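Local coordinates for VP5 (Halorubrum pleomorphic virus 2, PDB 6QGI), which probably drives fusion of the viral envelope with the membrane of its haloarchaeal host, serving as the virus's membrane fusion protein, at residues 318-323 against 460-465; 84-89 against 261-266; 137-140 against 144-147. All blocks are in the same frame, centred on the assembly; numbering follows the deposited sequence.

Interaction 1: residues 318-323 against 460-465; sequences FALTDA and TSFDSS
Phe-462 reaches from the loop 460-465 to the end of strand 312-320, where Leu-320 and the backbone of Phe-318 and Ala-319 receive its ring. Followed outward from the backbone, its CB meets the methyl of Ala-323, in the turn after the strand, with 4.2 Å between the two CB atoms. The first torsion places CG anti to the carbonyl carbon (chi1 -68°), and the ring then runs in under Leu-320. CD2 lies beneath Leu-320 CD1; CE2 comes closer, at 3.4 Å from that same methyl. CZ, at the tip, touches both Leu-320 CG and CD1, while CE1 turns to the strand, sharing itself between Leu-320 CG and the main chain of Phe-318, whose O is 3.6 Å from it. The CB of Phe-318 closes on CE1 at 3.7 Å before its own ring turns away to meet Phe-345 edge-to-face. Two sides of the phenyl group are thus engaged in different ways. Over one face sits Leu-320 CD1, 3.7 Å from the centroid of the Phe-462 ring and 26° off the normal, a CH-pi contact offset toward the rim, with the two side chains crossing at about a right angle. At the edge, Phe-318 O and Ala-319 N lie near the ring plane. Neighbouring parts of the loop are fixed by polar bonds: Ser-461 N to the carboxylate OD2 of Asp-298 and Thr-460 OG1 to the carbonyl of Leu-328. With no hydrogen bond between the segments, the chemistry implies an apolar hold here: one aromatic side chain fitted against a leucine and the strand backbone, while polar bonds of the loop leading to helix 476-496 go to neighbouring residues.

Interaction 2: residues 84-89 against 261-266; sequences ELNAGS and EIEVSD
Asn-86 and Ile-262 are joined by one well-formed hydrogen bond, and the rest of the contact is slack. The amide ND2 of Asn-86 donates a hydrogen bond to Ile-262 O over 2.9 Å, with 171° at the hydrogen. The carbonyl oxygen lies in the amide plane, and ND2 approaches nearly head-on to the C=O bond. The other end of the amide is also used: OD1 accepts from the backbone N of Gly-260, so bonds at both ends fix the way the group is turned. Behind this link, Ile-262 packs on Ile-82 and Trp-479, giving the contact a buried side.

Glu-263 forms the exposed side. Its chain bends at chi2 (-64°) and brings OE2 to 3.4 Å from Asn-86 ND2, but the angle is too poor for a hydrogen bond. The amide and carboxylate planes lie 28° apart. Any attraction there is probably a loose electrostatic one. On the helix side, Gly-88 ends helix 66-86 in a Schellman motif, with Ser-89 N bonded to Glu-84 O and Gly-88 N to Leu-85 O. The chemistry implies a polar tie: a side chain in the last turn of the helix accepts from Gly-260 N and donates to Ile-262 O, both in the loop between helices 225-253 and 270-279.

Interaction 3: residues 137-140 against 144-147; sequences IGKG and LMLN
In the irregular connection between helix 91-133 and strand 155-159, the chain makes a short excursion that brings Met-145 against the CB of Lys-139 and the main chain of Gly-140. The closest pair of CA atoms, those of Gly-140 and Met-145, is 6.0 Å apart. Met-145 does most of the touching. Its CG rests against Gly-140 CA at 3.8 Å, so the first part of the side chain lies on a residue that has no side chain of its own. Bends at chi2 (-71°) and chi3 then swing the thioether round to Lys-139: the methyl CE stops 3.7 Å from Lys-139 CB, with SD slightly farther off at 4.1 Å from the same CB. These are plain van der Waals contacts. Only the base of the lysine takes part, because beyond CG the chain runs extended and carries NZ away to Leu-156 O, a hydrogen bond, and to the carboxylate of Asp-155, a salt bridge.

The polar link between the segments is a water. It donates to Leu-144 O at 3.1 Å and, more weakly, to Gly-140 O at 3.4 Å, bridging two main-chain carbonyls on this surface of the protein. The side chain of Met-145 also touches Ile-153 and Leu-156, which connects the loop to the start of strand 155-159. The whole is a surface loop, an irregular passage from a long helix to a beta strand, packed locally by one methionine and crossed by a water that is weakly held on one side.

Starting from the N terminus, the chain leaves the end of helix 66-86 at residues 84-89, opening the loop of interaction 2. Before that loop closes at 261-266, the chain passes along helix 91-133 and makes the short local contact of interaction 3, closing a loop of three residues nested inside it; their centres are about 60 Å apart, on opposite sides of the chain's centre. Interaction 1 opens afterwards and follows in series, closing a loop of strands and connections without helix. Interaction 2 joins the end of helix 66-86 to the loop between helices 225-253 and 270-279, interaction 3 shapes one connection within that span, and interaction 1 ties the beta region to the approach to helix 476-496.

Interaction 1: residues 318-323 against 460-465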
# COMPACT_ATOMS: atom_id res chain seq x y z
N PHE A 318 -12.95 4.00 -8.80
CA PHE A 318 -12.24 2.73 -8.87
C PHE A 318 -11.03 2.76 -9.80
O PHE A 318 -10.99 3.47 -10.81
CB PHE A 318 -13.16 1.61 -9.36
CG PHE A 318 -14.15 1.07 -8.36
CD1 PHE A 318 -13.73 0.20 -7.36
CD2 PHE A 318 -15.50 1.36 -8.47
CE1 PHE A 318 -14.65 -0.33 -6.45
CE2 PHE A 318 -16.42 0.83 -7.57
CZ PHE A 318 -15.99 -0.02 -6.57
N ALA A 319 -10.05 1.93 -9.43
CA ALA A 319 -8.83 1.64 -10.15
C ALA A 319 -8.62 0.15 -10.09
O ALA A 319 -8.78 -0.45 -9.02
CB ALA A 319 -7.66 2.39 -9.54
N LEU A 320 -8.36 -0.47 -11.25
CA LEU A 320 -8.14 -1.91 -11.31
C LEU A 320 -6.80 -2.19 -11.93
O LEU A 320 -6.51 -1.62 -12.98
CB LEU A 320 -9.25 -2.60 -12.13
CG LEU A 320 -10.68 -2.66 -11.58
CD1 LEU A 320 -11.53 -3.52 -12.46
CD2 LEU A 320 -10.75 -3.29 -10.22
N THR A 321 -5.99 -3.06 -11.30
CA THR A 321 -4.69 -3.46 -11.86
C THR A 321 -4.95 -4.32 -13.10
O THR A 321 -4.24 -4.23 -14.10
CB THR A 321 -3.83 -4.19 -10.82
OG1 THR A 321 -4.48 -5.41 -10.47
CG2 THR A 321 -3.55 -3.36 -9.58
N ASP A 322 -6.01 -5.15 -13.02
CA ASP A 322 -6.46 -6.03 -14.08
C ASP A 322 -7.94 -5.74 -14.37
O ASP A 322 -8.82 -6.20 -13.64
CB ASP A 322 -6.24 -7.50 -13.67
CG ASP A 322 -6.33 -8.51 -14.80
OD1 ASP A 322 -6.77 -8.13 -15.90
OD2 ASP A 322 -5.95 -9.67 -14.57
N ALA A 323 -8.21 -4.97 -15.45
CA ALA A 323 -9.57 -4.59 -15.85
C ALA A 323 -10.43 -5.80 -16.24
O ALA A 323 -11.63 -5.64 -16.50
CB ALA A 323 -9.50 -3.59 -16.99
N THR A 460 -19.16 0.19 -15.07
CA THR A 460 -17.91 0.96 -15.04
C THR A 460 -17.13 0.77 -16.35
O THR A 460 -17.31 -0.23 -17.04
CB THR A 460 -17.05 0.57 -13.83
OG1 THR A 460 -16.79 -0.83 -13.85
CG2 THR A 460 -17.65 0.99 -12.50
N SER A 461 -16.25 1.74 -16.68
CA SER A 461 -15.38 1.72 -17.86
C SER A 461 -13.98 2.17 -17.43
O SER A 461 -13.79 3.33 -17.05
CB SER A 461 -15.94 2.61 -18.97
OG SER A 461 -15.06 2.67 -20.08
N PHE A 462 -13.02 1.24 -17.47
CA PHE A 462 -11.64 1.48 -17.06
C PHE A 462 -10.78 1.92 -18.24
O PHE A 462 -10.83 1.32 -19.31
CB PHE A 462 -11.04 0.24 -16.35
CG PHE A 462 -11.70 -0.00 -15.01
CD1 PHE A 462 -11.28 0.68 -13.87
CD2 PHE A 462 -12.79 -0.87 -14.89
CE1 PHE A 462 -11.93 0.50 -12.65
CE2 PHE A 462 -13.44 -1.04 -13.67
CZ PHE A 462 -13.01 -0.35 -12.56
N ASP A 463 -10.02 3.00 -18.04
CA ASP A 463 -9.14 3.60 -19.04
C ASP A 463 -7.68 3.56 -18.61
O ASP A 463 -7.35 3.79 -17.44
CB ASP A 463 -9.54 5.05 -19.33
CG ASP A 463 -10.82 5.25 -20.14
OD1 ASP A 463 -11.08 4.43 -21.05
OD2 ASP A 463 -11.53 6.24 -19.88
N SER A 464 -6.81 3.29 -19.58
CA SER A 464 -5.36 3.28 -19.45
C SER A 464 -4.76 3.55 -20.82
O SER A 464 -5.42 3.32 -21.83
CB SER A 464 -4.87 1.95 -18.86
OG SER A 464 -4.85 0.89 -19.80
N SER A 465 -3.52 4.05 -20.85
CA SER A 465 -2.79 4.27 -22.09
C SER A 465 -2.28 2.93 -22.60
O SER A 465 -2.15 1.99 -21.80
CB SER A 465 -1.64 5.25 -21.87
OG SER A 465 -2.12 6.53 -21.49

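Interaction 2: residues 84-89 against 261-266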
# COMPACT_ATOMS: atom_id res chain seq x y z
N GLU A 84 18.92 10.42 -28.81
CA GLU A 84 20.17 9.99 -29.44
C GLU A 84 19.96 9.72 -30.93
O GLU A 84 20.83 10.03 -31.74
CB GLU A 84 20.71 8.74 -28.74
CG GLU A 84 21.33 9.05 -27.38
CD GLU A 84 22.83 8.94 -27.25
OE1 GLU A 84 23.55 9.17 -28.26
OE2 GLU A 84 23.31 8.65 -26.13
N LEU A 85 18.78 9.19 -31.28
CA LEU A 85 18.37 8.90 -32.65
C LEU A 85 18.22 10.19 -33.47
O LEU A 85 18.73 10.26 -34.59
CB LEU A 85 17.04 8.12 -32.63
CG LEU A 85 16.40 7.77 -33.97
CD1 LEU A 85 17.23 6.76 -34.72
CD2 LEU A 85 15.02 7.21 -33.75
N ASN A 86 17.52 11.20 -32.91
CA ASN A 86 17.29 12.49 -33.55
C ASN A 86 18.60 13.27 -33.75
O ASN A 86 18.67 14.14 -34.62
CB ASN A 86 16.31 13.33 -32.72
CG ASN A 86 14.85 12.96 -32.88
OD1 ASN A 86 14.46 12.15 -33.73
ND2 ASN A 86 14.00 13.57 -32.07
N ALA A 87 19.63 12.94 -32.95
CA ALA A 87 20.95 13.55 -32.98
C ALA A 87 21.91 12.81 -33.93
O ALA A 87 23.05 13.23 -34.11
CB ALA A 87 21.53 13.57 -31.58
N GLY A 88 21.41 11.74 -34.55
CA GLY A 88 22.15 10.92 -35.51
C GLY A 88 23.25 10.07 -34.92
O GLY A 88 24.26 9.83 -35.57
N SER A 89 23.05 9.57 -33.68
CA SER A 89 24.03 8.72 -32.99
C SER A 89 24.05 7.30 -33.56
O SER A 89 23.13 6.91 -34.28
CB SER A 89 23.74 8.66 -31.50
OG SER A 89 23.48 9.94 -30.95
N GLU A 261 11.23 12.58 -36.93
CA GLU A 261 9.97 11.84 -37.07
C GLU A 261 9.19 11.90 -35.76
O GLU A 261 7.99 12.21 -35.77
CB GLU A 261 10.22 10.39 -37.50
CG GLU A 261 9.10 9.77 -38.32
CD GLU A 261 9.42 8.44 -38.97
OE1 GLU A 261 10.54 8.29 -39.50
OE2 GLU A 261 8.53 7.56 -38.98
N ILE A 262 9.88 11.64 -34.62
CA ILE A 262 9.31 11.70 -33.28
C ILE A 262 10.05 12.78 -32.47
O ILE A 262 11.28 12.77 -32.41
CB ILE A 262 9.32 10.33 -32.52
CG1 ILE A 262 8.88 9.14 -33.41
CG2 ILE A 262 8.46 10.40 -31.24
CD1 ILE A 262 9.32 7.75 -32.88
N GLU A 263 9.28 13.71 -31.86
CA GLU A 263 9.81 14.78 -31.01
C GLU A 263 9.18 14.67 -29.63
O GLU A 263 8.01 15.02 -29.44
CB GLU A 263 9.58 16.17 -31.65
CG GLU A 263 10.46 16.46 -32.86
CD GLU A 263 11.96 16.52 -32.64
OE1 GLU A 263 12.40 16.82 -31.50
OE2 GLU A 263 12.71 16.29 -33.62
N VAL A 264 9.95 14.12 -28.67
CA VAL A 264 9.48 13.87 -27.30
C VAL A 264 10.37 14.56 -26.24
O VAL A 264 10.32 14.19 -25.06
CB VAL A 264 9.32 12.35 -27.02
CG1 VAL A 264 8.11 11.77 -27.75
CG2 VAL A 264 10.59 11.56 -27.36
N SER A 265 11.14 15.58 -26.65
CA SER A 265 12.01 16.34 -25.75
C SER A 265 11.19 17.27 -24.87
O SER A 265 11.51 17.46 -23.70
CB SER A 265 13.03 17.15 -26.56
OG SER A 265 13.63 16.37 -27.58
N ASP A 266 10.11 17.84 -25.43
CA ASP A 266 9.17 18.77 -24.81
C ASP A 266 8.12 18.05 -23.93
O ASP A 266 7.45 18.70 -23.12
CB ASP A 266 8.46 19.58 -25.92
CG ASP A 266 7.68 20.80 -25.48
OD1 ASP A 266 8.32 21.78 -25.03
OD2 ASP A 266 6.44 20.80 -25.61

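Interaction 3: residues 137-140 against 144-147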
# COMPACT_ATOMS: atom_id res chain seq x y z
N ILE A 137 12.02 -10.57 30.51
CA ILE A 137 11.55 -11.14 29.25
C ILE A 137 12.70 -11.61 28.35
O ILE A 137 13.77 -10.99 28.32
CB ILE A 137 10.67 -10.06 28.54
CG1 ILE A 137 9.36 -9.85 29.32
CG2 ILE A 137 10.38 -10.35 27.06
CD1 ILE A 137 8.70 -8.68 28.93
N GLY A 138 12.43 -12.69 27.63
CA GLY A 138 13.28 -13.30 26.61
C GLY A 138 12.54 -13.31 25.29
O GLY A 138 11.36 -12.96 25.23
N LYS A 139 13.23 -13.68 24.20
CA LYS A 139 12.67 -13.70 22.85
C LYS A 139 11.41 -14.59 22.74
O LYS A 139 10.48 -14.21 22.03
CB LYS A 139 13.72 -14.14 21.82
CG LYS A 139 14.79 -13.08 21.58
CD LYS A 139 15.79 -13.52 20.52
CE LYS A 139 16.95 -12.55 20.46
NZ LYS A 139 18.04 -13.07 19.60
N GLY A 140 11.38 -15.69 23.47
CA GLY A 140 10.27 -16.64 23.48
C GLY A 140 8.98 -16.15 24.11
O GLY A 140 7.94 -16.79 23.94
N LEU A 144 7.08 -16.49 18.57
CA LEU A 144 6.67 -17.91 18.55
C LEU A 144 7.89 -18.82 18.71
O LEU A 144 7.85 -19.77 19.50
CB LEU A 144 5.90 -18.24 17.26
CG LEU A 144 5.31 -19.65 17.13
CD1 LEU A 144 4.10 -19.83 18.02
CD2 LEU A 144 4.95 -19.96 15.71
N MET A 145 8.99 -18.51 17.98
CA MET A 145 10.29 -19.19 18.00
C MET A 145 10.18 -20.65 17.58
O MET A 145 10.97 -21.49 18.02
CB MET A 145 10.96 -19.08 19.40
CG MET A 145 11.13 -17.65 19.89
SD MET A 145 12.40 -16.75 18.99
CE MET A 145 13.86 -17.32 19.85
N LEU A 146 9.22 -20.94 16.69
CA LEU A 146 9.00 -22.28 16.17
C LEU A 146 9.38 -22.38 14.71
O LEU A 146 9.38 -21.37 14.00
CB LEU A 146 7.53 -22.72 16.34
CG LEU A 146 7.00 -23.00 17.74
CD1 LEU A 146 5.56 -23.45 17.67
CD2 LEU A 146 7.82 -24.05 18.46
N ASN A 147 9.67 -23.60 14.26
CA ASN A 147 9.96 -23.89 12.86
C ASN A 147 8.83 -24.78 12.30
O ASN A 147 7.82 -24.98 12.99
CB ASN A 147 11.36 -24.52 12.69
CG ASN A 147 11.62 -25.78 13.49
OD1 ASN A 147 10.74 -26.63 13.68
ND2 ASN A 147 12.84 -25.92 13.97
O HOH W 1 6.41 -19.31 22.19